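Long-range contacts in N-acetylglucosamine-6-phosphate deacetylase (Thermotoga maritima, PDB 1O12), which probably removes the acetyl group from N-acetylglucosamine 6-phosphate, as a metal-dependent hydrolase of the NagA family: residues P146-I155 with E169-R180; F307-R315 with L356-M364. All coordinates share one frame; numbering follows the deposited sequence.

Contact 1: residues P146-I155 with E169-R180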
loop_
_atom_site.group_PDB
_atom_site.type_symbol
_atom_site.label_atom_id
_atom_site.label_comp_id
_atom_site.label_asym_id
_atom_site.label_seq_id
_atom_site.Cartn_x
_atom_site.Cartn_y
_atom_site.Cartn_z
ATOM N N PRO A 146 14.963 -21.343 17.690
ATOM C CA PRO A 146 14.452 -20.260 18.532
ATOM C C PRO A 146 15.562 -19.730 19.411
ATOM O O PRO A 146 16.541 -20.417 19.692
ATOM C CB PRO A 146 13.363 -20.938 19.350
ATOM C CG PRO A 146 13.918 -22.308 19.531
ATOM C CD PRO A 146 14.450 -22.646 18.152
ATOM N N PRO A 147 15.439 -18.483 19.834
ATOM C CA PRO A 147 16.441 -17.866 20.699
ATOM C C PRO A 147 16.377 -18.510 22.077
ATOM O O PRO A 147 15.302 -18.893 22.549
ATOM C CB PRO A 147 16.020 -16.406 20.722
ATOM C CG PRO A 147 14.527 -16.474 20.469
ATOM C CD PRO A 147 14.435 -17.505 19.395
ATOM N N SER A 148 17.532 -18.612 22.727
ATOM C CA SER A 148 17.625 -19.232 24.043
ATOM C C SER A 148 18.405 -18.313 24.952
ATOM O O SER A 148 19.209 -17.522 24.478
ATOM C CB SER A 148 18.376 -20.554 23.930
ATOM O OG SER A 148 19.759 -20.301 23.744
ATOM N N GLU A 149 18.189 -18.442 26.261
ATOM C CA GLU A 149 18.886 -17.618 27.256
ATOM C C GLU A 149 20.396 -17.836 27.142
ATOM O O GLU A 149 21.188 -16.916 27.389
ATOM C CB GLU A 149 18.418 -17.995 28.662
ATOM C CG GLU A 149 18.695 -16.970 29.735
ATOM C CD GLU A 149 17.704 -15.829 29.696
ATOM O OE1 GLU A 149 16.507 -16.111 29.451
ATOM O OE2 GLU A 149 18.114 -14.666 29.919
ATOM N N ARG A 150 20.774 -19.059 26.767
ATOM C CA ARG A 150 22.170 -19.454 26.587
ATOM C C ARG A 150 22.807 -18.730 25.399
ATOM O O ARG A 150 23.977 -18.350 25.449
ATOM C CB ARG A 150 22.252 -20.968 26.363
ATOM C CG ARG A 150 23.640 -21.533 25.998
ATOM C CD ARG A 150 23.533 -23.049 25.715
ATOM N NE ARG A 150 22.767 -23.723 26.775
ATOM C CZ ARG A 150 22.437 -25.023 26.803
ATOM N NH1 ARG A 150 22.800 -25.844 25.815
ATOM N NH2 ARG A 150 21.740 -25.508 27.834
ATOM N N GLU A 151 22.056 -18.542 24.317
ATOM C CA GLU A 151 22.631 -17.845 23.174
ATOM C C GLU A 151 22.535 -16.332 23.342
ATOM O O GLU A 151 23.442 -15.597 22.965
ATOM C CB GLU A 151 21.953 -18.281 21.871
ATOM C CG GLU A 151 22.347 -19.671 21.439
ATOM C CD GLU A 151 21.648 -20.110 20.168
ATOM O OE1 GLU A 151 21.977 -19.569 19.082
ATOM O OE2 GLU A 151 20.759 -20.990 20.263
ATOM N N LEU A 152 21.446 -15.868 23.927
ATOM C CA LEU A 152 21.290 -14.453 24.107
ATOM C C LEU A 152 22.552 -13.867 24.740
ATOM O O LEU A 152 22.936 -12.729 24.448
ATOM C CB LEU A 152 20.096 -14.178 25.001
ATOM C CG LEU A 152 19.685 -12.707 24.978
ATOM C CD1 LEU A 152 18.947 -12.434 23.638
ATOM C CD2 LEU A 152 18.790 -12.365 26.188
ATOM N N SER A 153 23.214 -14.653 25.588
ATOM C CA SER A 153 24.417 -14.183 26.276
ATOM C C SER A 153 25.657 -14.012 25.401
ATOM O O SER A 153 26.638 -13.428 25.835
ATOM C CB SER A 153 24.764 -15.114 27.455
ATOM O OG SER A 153 25.505 -16.252 27.034
ATOM N N GLU A 154 25.633 -14.534 24.185
ATOM C CA GLU A 154 26.778 -14.383 23.300
ATOM C C GLU A 154 26.584 -13.235 22.296
ATOM O O GLU A 154 27.493 -12.920 21.536
ATOM C CB GLU A 154 27.032 -15.678 22.530
ATOM C CG GLU A 154 27.386 -16.871 23.388
ATOM C CD GLU A 154 28.644 -16.654 24.189
ATOM O OE1 GLU A 154 28.651 -17.063 25.360
ATOM O OE2 GLU A 154 29.630 -16.088 23.657
ATOM N N ILE A 155 25.421 -12.592 22.302
ATOM C CA ILE A 155 25.152 -11.514 21.351
ATOM C C ILE A 155 25.334 -10.140 21.964
ATOM O O ILE A 155 24.548 -9.721 22.814
ATOM C CB ILE A 155 23.721 -11.604 20.795
ATOM C CG1 ILE A 155 23.504 -12.971 20.140
ATOM C CG2 ILE A 155 23.484 -10.494 19.818
ATOM C CD1 ILE A 155 22.052 -13.225 19.656
ATOM N N GLU A 169 9.364 -18.926 18.612
ATOM C CA GLU A 169 9.367 -19.186 20.047
ATOM C C GLU A 169 10.442 -18.366 20.747
ATOM O O GLU A 169 11.582 -18.305 20.280
ATOM C CB GLU A 169 9.631 -20.674 20.292
ATOM C CG GLU A 169 9.541 -21.112 21.749
ATOM C CD GLU A 169 10.309 -22.397 22.008
ATOM O OE1 GLU A 169 10.251 -23.310 21.141
ATOM O OE2 GLU A 169 10.966 -22.487 23.076
ATOM N N SER A 170 10.070 -17.750 21.865
ATOM C CA SER A 170 10.985 -16.940 22.676
ATOM C C SER A 170 11.510 -15.698 21.976
ATOM O O SER A 170 12.533 -15.131 22.363
ATOM C CB SER A 170 12.170 -17.789 23.160
ATOM O OG SER A 170 11.747 -18.740 24.116
ATOM N N SER A 171 10.799 -15.266 20.950
ATOM C CA SER A 171 11.218 -14.092 20.219
ATOM C C SER A 171 11.343 -12.892 21.163
ATOM O O SER A 171 12.137 -11.989 20.917
ATOM C CB SER A 171 10.207 -13.791 19.119
ATOM O OG SER A 171 8.961 -13.426 19.674
ATOM N N GLU A 172 10.569 -12.898 22.248
ATOM C CA GLU A 172 10.572 -11.803 23.232
ATOM C C GLU A 172 11.923 -11.534 23.906
ATOM O O GLU A 172 12.234 -10.390 24.217
ATOM C CB GLU A 172 9.508 -12.045 24.318
ATOM C CG GLU A 172 8.446 -13.080 23.945
ATOM C CD GLU A 172 8.870 -14.515 24.289
ATOM O OE1 GLU A 172 8.574 -15.440 23.489
ATOM O OE2 GLU A 172 9.491 -14.715 25.364
ATOM N N LEU A 173 12.717 -12.573 24.139
ATOM C CA LEU A 173 14.021 -12.389 24.762
ATOM C C LEU A 173 14.885 -11.415 23.954
ATOM O O LEU A 173 15.664 -10.647 24.517
ATOM C CB LEU A 173 14.765 -13.733 24.877
ATOM C CG LEU A 173 14.132 -14.919 25.636
ATOM C CD1 LEU A 173 15.181 -16.040 25.808
ATOM C CD2 LEU A 173 13.626 -14.461 26.993
ATOM N N LEU A 174 14.739 -11.443 22.635
ATOM C CA LEU A 174 15.533 -10.582 21.771
ATOM C C LEU A 174 15.388 -9.114 22.149
ATOM O O LEU A 174 16.287 -8.324 21.916
ATOM C CB LEU A 174 15.157 -10.802 20.299
ATOM C CG LEU A 174 15.261 -12.241 19.799
ATOM C CD1 LEU A 174 14.788 -12.284 18.357
ATOM C CD2 LEU A 174 16.696 -12.788 19.936
ATOM N N LEU A 175 14.262 -8.749 22.751
ATOM C CA LEU A 175 14.079 -7.363 23.149
ATOM C C LEU A 175 15.134 -6.923 24.141
ATOM O O LEU A 175 15.365 -5.726 24.334
ATOM C CB LEU A 175 12.716 -7.167 23.772
ATOM C CG LEU A 175 11.611 -7.374 22.764
ATOM C CD1 LEU A 175 10.285 -7.478 23.490
ATOM C CD2 LEU A 175 11.635 -6.216 21.787
ATOM N N ARG A 176 15.783 -7.871 24.786
ATOM C CA ARG A 176 16.775 -7.451 25.734
ATOM C C ARG A 176 18.033 -6.966 25.071
ATOM O O ARG A 176 18.898 -6.408 25.738
ATOM C CB ARG A 176 17.064 -8.575 26.702
ATOM C CG ARG A 176 15.930 -8.721 27.689
ATOM C CD ARG A 176 16.018 -10.017 28.403
ATOM N NE ARG A 176 17.333 -10.149 29.018
ATOM C CZ ARG A 176 17.813 -11.308 29.430
ATOM N NH1 ARG A 176 17.077 -12.404 29.286
ATOM N NH2 ARG A 176 19.025 -11.370 29.962
ATOM N N LEU A 177 18.118 -7.140 23.752
ATOM C CA LEU A 177 19.304 -6.742 22.998
ATOM C C LEU A 177 19.375 -5.275 22.670
ATOM O O LEU A 177 20.468 -4.731 22.542
ATOM C CB LEU A 177 19.406 -7.520 21.692
ATOM C CG LEU A 177 19.536 -9.035 21.871
ATOM C CD1 LEU A 177 19.652 -9.706 20.490
ATOM C CD2 LEU A 177 20.750 -9.334 22.725
ATOM N N VAL A 178 18.223 -4.629 22.543
ATOM C CA VAL A 178 18.221 -3.222 22.192
ATOM C C VAL A 178 19.053 -2.363 23.135
ATOM O O VAL A 178 19.692 -1.399 22.697
ATOM C CB VAL A 178 16.788 -2.680 22.104
ATOM C CG1 VAL A 178 16.794 -1.176 21.767
ATOM C CG2 VAL A 178 16.036 -3.450 21.020
ATOM N N LYS A 179 19.075 -2.711 24.416
ATOM C CA LYS A 179 19.850 -1.928 25.382
ATOM C C LYS A 179 21.341 -2.132 25.144
ATOM O O LYS A 179 22.153 -1.442 25.739
ATOM C CB LYS A 179 19.492 -2.313 26.835
ATOM C CG LYS A 179 19.944 -3.727 27.226
ATOM C CD LYS A 179 19.304 -4.282 28.519
ATOM C CE LYS A 179 19.741 -5.768 28.733
ATOM N NZ LYS A 179 19.044 -6.513 29.859
ATOM N N ARG A 180 21.700 -3.070 24.265
ATOM C CA ARG A 180 23.106 -3.343 23.961
ATOM C C ARG A 180 23.574 -2.663 22.668
ATOM O O ARG A 180 24.614 -3.037 22.087
ATOM C CB ARG A 180 23.346 -4.846 23.863
ATOM C CG ARG A 180 22.823 -5.597 25.045
ATOM C CD ARG A 180 23.054 -7.084 24.906
ATOM N NE ARG A 180 22.229 -7.785 25.877
ATOM C CZ ARG A 180 22.277 -9.090 26.102
ATOM N NH1 ARG A 180 23.121 -9.857 25.423
ATOM N NH2 ARG A 180 21.477 -9.617 27.015
#
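L152 lays its CD2 methyl over the guanidinium of R176, 3.5 Å above the plane and over its centre, while its other methyl, CD1, meets L177 CD2 at 3.7 Å beside the L173 carbonyl. The leucine's CG stands anti to its own backbone N (chi1 -167°), which turns the isobutyl group down onto 169-180. With one face of the R176 guanidinium taken by L152, the charge is met at the edge: NH1 gives a nearly straight salt-bridge bond (172°) to E149 OE2 at 2.6 Å. It meets OE2 on its syn side, and the carboxylate and guanidinium planes are only 21° apart. The two segments flank strand 159-164 in sequence and belong to the outer layer of the amidohydrolase TIM barrel, where S148 N-caps the short helix 149-152, its OG accepting from E151 N. At the far end R180, its chain extended from CG to NE, sends the single nitrogen NH1 to two carbonyls, L152 O and I155 O, each at 3.0 Å. I155 N reaches L152 O from the opposite face of that carbonyl, so the turn 152-155 is closed from within and gripped from outside. With R180 cut back to an alanine, I155 O is likely to lose this donor and L152 O to keep only I155 N, leaving the turn less firmly tied to 169-180. P147 fills the other end, its CB against L174 CD2 and its CG 3.1 Å from S170 O; Y130, from a loop, packs on both P147 and I155, and its OH bonds to E151 OE1.

Contact 2: residues F307-R315 with L356-M364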
loop_
_atom_site.group_PDB
_atom_site.type_symbol
_atom_site.label_atom_id
_atom_site.label_comp_id
_atom_site.label_asym_id
_atom_site.label_seq_id
_atom_site.Cartn_x
_atom_site.Cartn_y
_atom_site.Cartn_z
ATOM N N PHE A 307 26.190 -1.143 -4.322
ATOM C CA PHE A 307 25.437 -0.081 -3.687
ATOM C C PHE A 307 25.210 1.067 -4.650
ATOM O O PHE A 307 24.101 1.599 -4.767
ATOM C CB PHE A 307 26.123 0.433 -2.438
ATOM C CG PHE A 307 25.183 1.161 -1.525
ATOM C CD1 PHE A 307 24.893 2.505 -1.732
ATOM C CD2 PHE A 307 24.509 0.471 -0.518
ATOM C CE1 PHE A 307 23.936 3.145 -0.950
ATOM C CE2 PHE A 307 23.554 1.089 0.273
ATOM C CZ PHE A 307 23.260 2.429 0.060
ATOM N N SER A 308 26.268 1.448 -5.344
ATOM C CA SER A 308 26.193 2.536 -6.316
ATOM C C SER A 308 25.052 2.352 -7.329
ATOM O O SER A 308 24.387 3.326 -7.706
ATOM C CB SER A 308 27.515 2.641 -7.063
ATOM O OG SER A 308 27.533 3.801 -7.844
ATOM N N GLN A 309 24.837 1.114 -7.772
ATOM C CA GLN A 309 23.793 0.820 -8.739
ATOM C C GLN A 309 22.441 0.932 -8.057
ATOM O O GLN A 309 21.469 1.357 -8.664
ATOM C CB GLN A 309 23.976 -0.584 -9.323
ATOM C CG GLN A 309 23.127 -0.847 -10.580
ATOM C CD GLN A 309 23.381 0.191 -11.673
ATOM O OE1 GLN A 309 24.511 0.362 -12.126
ATOM N NE2 GLN A 309 22.326 0.889 -12.094
ATOM N N ALA A 310 22.402 0.565 -6.781
ATOM C CA ALA A 310 21.192 0.644 -5.990
ATOM C C ALA A 310 20.676 2.076 -6.009
ATOM O O ALA A 310 19.489 2.308 -6.216
ATOM C CB ALA A 310 21.471 0.222 -4.580
ATOM N N VAL A 311 21.567 3.037 -5.807
ATOM C CA VAL A 311 21.170 4.434 -5.789
ATOM C C VAL A 311 20.634 4.898 -7.142
ATOM O O VAL A 311 19.577 5.565 -7.219
ATOM C CB VAL A 311 22.351 5.331 -5.352
ATOM C CG1 VAL A 311 21.965 6.809 -5.422
ATOM C CG2 VAL A 311 22.748 4.964 -3.932
ATOM N N LYS A 312 21.342 4.525 -8.207
ATOM C CA LYS A 312 20.921 4.930 -9.532
ATOM C C LYS A 312 19.555 4.330 -9.818
ATOM O O LYS A 312 18.652 5.027 -10.305
ATOM C CB LYS A 312 21.910 4.460 -10.596
ATOM C CG LYS A 312 23.274 5.141 -10.574
ATOM C CD LYS A 312 24.001 4.943 -11.909
ATOM C CE LYS A 312 25.514 5.094 -11.795
ATOM N NZ LYS A 312 26.173 3.914 -11.108
ATOM N N ASN A 313 19.406 3.042 -9.500
ATOM C CA ASN A 313 18.164 2.345 -9.770
ATOM C C ASN A 313 17.020 3.018 -9.072
ATOM O O ASN A 313 16.028 3.385 -9.708
ATOM C CB ASN A 313 18.216 0.859 -9.337
ATOM C CG ASN A 313 19.011 -0.022 -10.300
ATOM O OD1 ASN A 313 19.264 0.345 -11.447
ATOM N ND2 ASN A 313 19.396 -1.196 -9.835
ATOM N N PHE A 314 17.160 3.194 -7.762
ATOM C CA PHE A 314 16.115 3.807 -6.968
ATOM C C PHE A 314 15.720 5.131 -7.544
ATOM O O PHE A 314 14.536 5.429 -7.679
ATOM C CB PHE A 314 16.557 4.020 -5.530
ATOM C CG PHE A 314 15.447 4.473 -4.647
ATOM C CD1 PHE A 314 15.189 5.833 -4.473
ATOM C CD2 PHE A 314 14.615 3.532 -4.031
ATOM C CE1 PHE A 314 14.118 6.263 -3.686
ATOM C CE2 PHE A 314 13.545 3.930 -3.246
ATOM C CZ PHE A 314 13.294 5.303 -3.069
ATOM N N ARG A 315 16.725 5.931 -7.878
ATOM C CA ARG A 315 16.485 7.234 -8.452
ATOM C C ARG A 315 15.699 7.144 -9.757
ATOM O O ARG A 315 14.828 7.965 -10.017
ATOM C CB ARG A 315 17.800 7.944 -8.724
ATOM C CG ARG A 315 17.584 9.335 -9.282
ATOM C CD ARG A 315 18.782 9.805 -10.047
ATOM N NE ARG A 315 18.844 11.255 -10.054
ATOM C CZ ARG A 315 19.725 11.973 -10.743
ATOM N NH1 ARG A 315 20.631 11.362 -11.496
ATOM N NH2 ARG A 315 19.708 13.309 -10.671
ATOM N N LEU A 356 30.069 12.518 -6.640
ATOM C CA LEU A 356 29.600 11.814 -7.829
ATOM C C LEU A 356 29.467 12.709 -9.057
ATOM O O LEU A 356 29.434 13.931 -8.924
ATOM C CB LEU A 356 28.238 11.206 -7.531
ATOM C CG LEU A 356 28.130 10.523 -6.161
ATOM C CD1 LEU A 356 27.713 11.519 -5.088
ATOM C CD2 LEU A 356 27.143 9.376 -6.268
ATOM N N ASP A 357 29.399 12.116 -10.254
ATOM C CA ASP A 357 29.179 12.931 -11.452
ATOM C C ASP A 357 27.651 13.087 -11.492
ATOM O O ASP A 357 26.955 12.464 -10.677
ATOM C CB ASP A 357 29.712 12.265 -12.728
ATOM C CG ASP A 357 28.998 10.985 -13.073
ATOM O OD1 ASP A 357 27.802 10.854 -12.773
ATOM O OD2 ASP A 357 29.628 10.096 -13.678
ATOM N N GLU A 358 27.118 13.890 -12.417
ATOM C CA GLU A 358 25.670 14.115 -12.456
ATOM C C GLU A 358 24.835 12.874 -12.683
ATOM O O GLU A 358 23.651 12.851 -12.336
ATOM C CB GLU A 358 25.298 15.192 -13.485
ATOM C CG GLU A 358 25.698 14.900 -14.915
ATOM C CD GLU A 358 25.050 15.876 -15.894
ATOM O OE1 GLU A 358 23.841 15.700 -16.230
ATOM O OE2 GLU A 358 25.754 16.834 -16.312
ATOM N N ASP A 359 25.438 11.847 -13.271
ATOM C CA ASP A 359 24.739 10.588 -13.479
ATOM C C ASP A 359 24.835 9.702 -12.248
ATOM O O ASP A 359 24.421 8.542 -12.275
ATOM C CB ASP A 359 25.318 9.832 -14.668
ATOM C CG ASP A 359 24.843 10.392 -15.993
ATOM O OD1 ASP A 359 23.593 10.436 -16.211
ATOM O OD2 ASP A 359 25.726 10.781 -16.803
ATOM N N LEU A 360 25.410 10.249 -11.177
ATOM C CA LEU A 360 25.577 9.535 -9.918
ATOM C C LEU A 360 26.622 8.417 -9.946
ATOM O O LEU A 360 26.497 7.396 -9.258
ATOM C CB LEU A 360 24.210 9.024 -9.427
ATOM C CG LEU A 360 23.535 9.931 -8.384
ATOM C CD1 LEU A 360 23.931 11.388 -8.595
ATOM C CD2 LEU A 360 22.045 9.774 -8.438
ATOM N N ASN A 361 27.649 8.595 -10.774
ATOM C CA ASN A 361 28.744 7.635 -10.804
ATOM C C ASN A 361 29.693 8.133 -9.720
ATOM O O ASN A 361 29.964 9.337 -9.626
ATOM C CB ASN A 361 29.453 7.643 -12.147
ATOM C CG ASN A 361 28.669 6.915 -13.222
ATOM O OD1 ASN A 361 28.196 5.789 -13.005
ATOM N ND2 ASN A 361 28.534 7.540 -14.395
ATOM N N VAL A 362 30.160 7.220 -8.875
ATOM C CA VAL A 362 31.072 7.609 -7.809
ATOM C C VAL A 362 32.412 7.997 -8.389
ATOM O O VAL A 362 32.962 7.282 -9.246
ATOM C CB VAL A 362 31.342 6.480 -6.816
ATOM C CG1 VAL A 362 32.305 6.981 -5.761
ATOM C CG2 VAL A 362 30.026 5.986 -6.187
ATOM N N VAL A 363 32.924 9.137 -7.941
ATOM C CA VAL A 363 34.208 9.591 -8.408
ATOM C C VAL A 363 35.167 9.822 -7.235
ATOM O O VAL A 363 36.355 9.985 -7.421
ATOM C CB VAL A 363 34.062 10.868 -9.329
ATOM C CG1 VAL A 363 32.636 11.327 -9.366
ATOM C CG2 VAL A 363 34.950 12.002 -8.857
HETATM N N MSE A 364 34.665 9.800 -6.017
HETATM C CA MSE A 364 35.542 10.012 -4.879
HETATM C C MSE A 364 34.827 9.757 -3.566
HETATM O O MSE A 364 33.687 10.183 -3.368
HETATM C CB MSE A 364 36.096 11.439 -4.893
HETATM C CG MSE A 364 37.054 11.723 -3.733
HETATM SE SE MSE A 364 38.105 13.411 -3.877
HETATM C CE MSE A 364 37.337 14.488 -2.444
HETATM O O HOH W 1 29.677 4.461 -9.585
#
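E358 O receives a long, weak hydrogen bond from R315 NH1 at 3.5 Å, the first link between the turn 357-360 and helix 307-318. Next along, D359 offers its carbonyl O to the aliphatic part of K312, whose CD passes 3.6 Å away. L360 makes the main apolar contact: its CD2 sits over one face of the R315 guanidinium and 3.6 Å from R315 CD, with V311 CG1 a little farther off. R315 reaches it because its chain runs out extended from CG to NE. L325 of helix 322-336 also touches L360, V311 and R315. N361 crosses K312 at about a right angle; the bend at chi4 (74°) turns NZ aside, so CE rather than the ammonium lies closest to OD1, and no hydrogen bond forms. The backbone N of N361, just past the turn, donates to D357 OD1 at 3.0 Å. V362, where the strand begins, has its CG2 3.7 Å from S308 OG, and a water joins that hydroxyl to V362 N, accepting from the amide. The interface is mixed: lysine methylenes lie against carbonyl oxygens and a leucine methyl covers a guanidinium face, with one weak direct hydrogen bond and one water bridge, so the contact probably depends more on close fit than on strong polar bonds.

Contact 1 closes before contact 2 opens along the chain, and the two lie on opposite sides of its centre, with centres 38 Å apart and nearest atoms about 22 Å apart. Both fall within the amidohydrolase range, yet they join different parts of the fold. Contact 1 brings together chain on the two sides of strand 159-164; the side chain of L174 is about 11 Å from that of H188, and the side chain of I155 is about 11 Å from that of E127, both residues being iron ligands. Contact 2 sets helix 307-318 against the turn between strands 353-356 and 362-367, away from the annotated sites. As a worked example, they show two separate outlying contacts in one fold, neither touching the other.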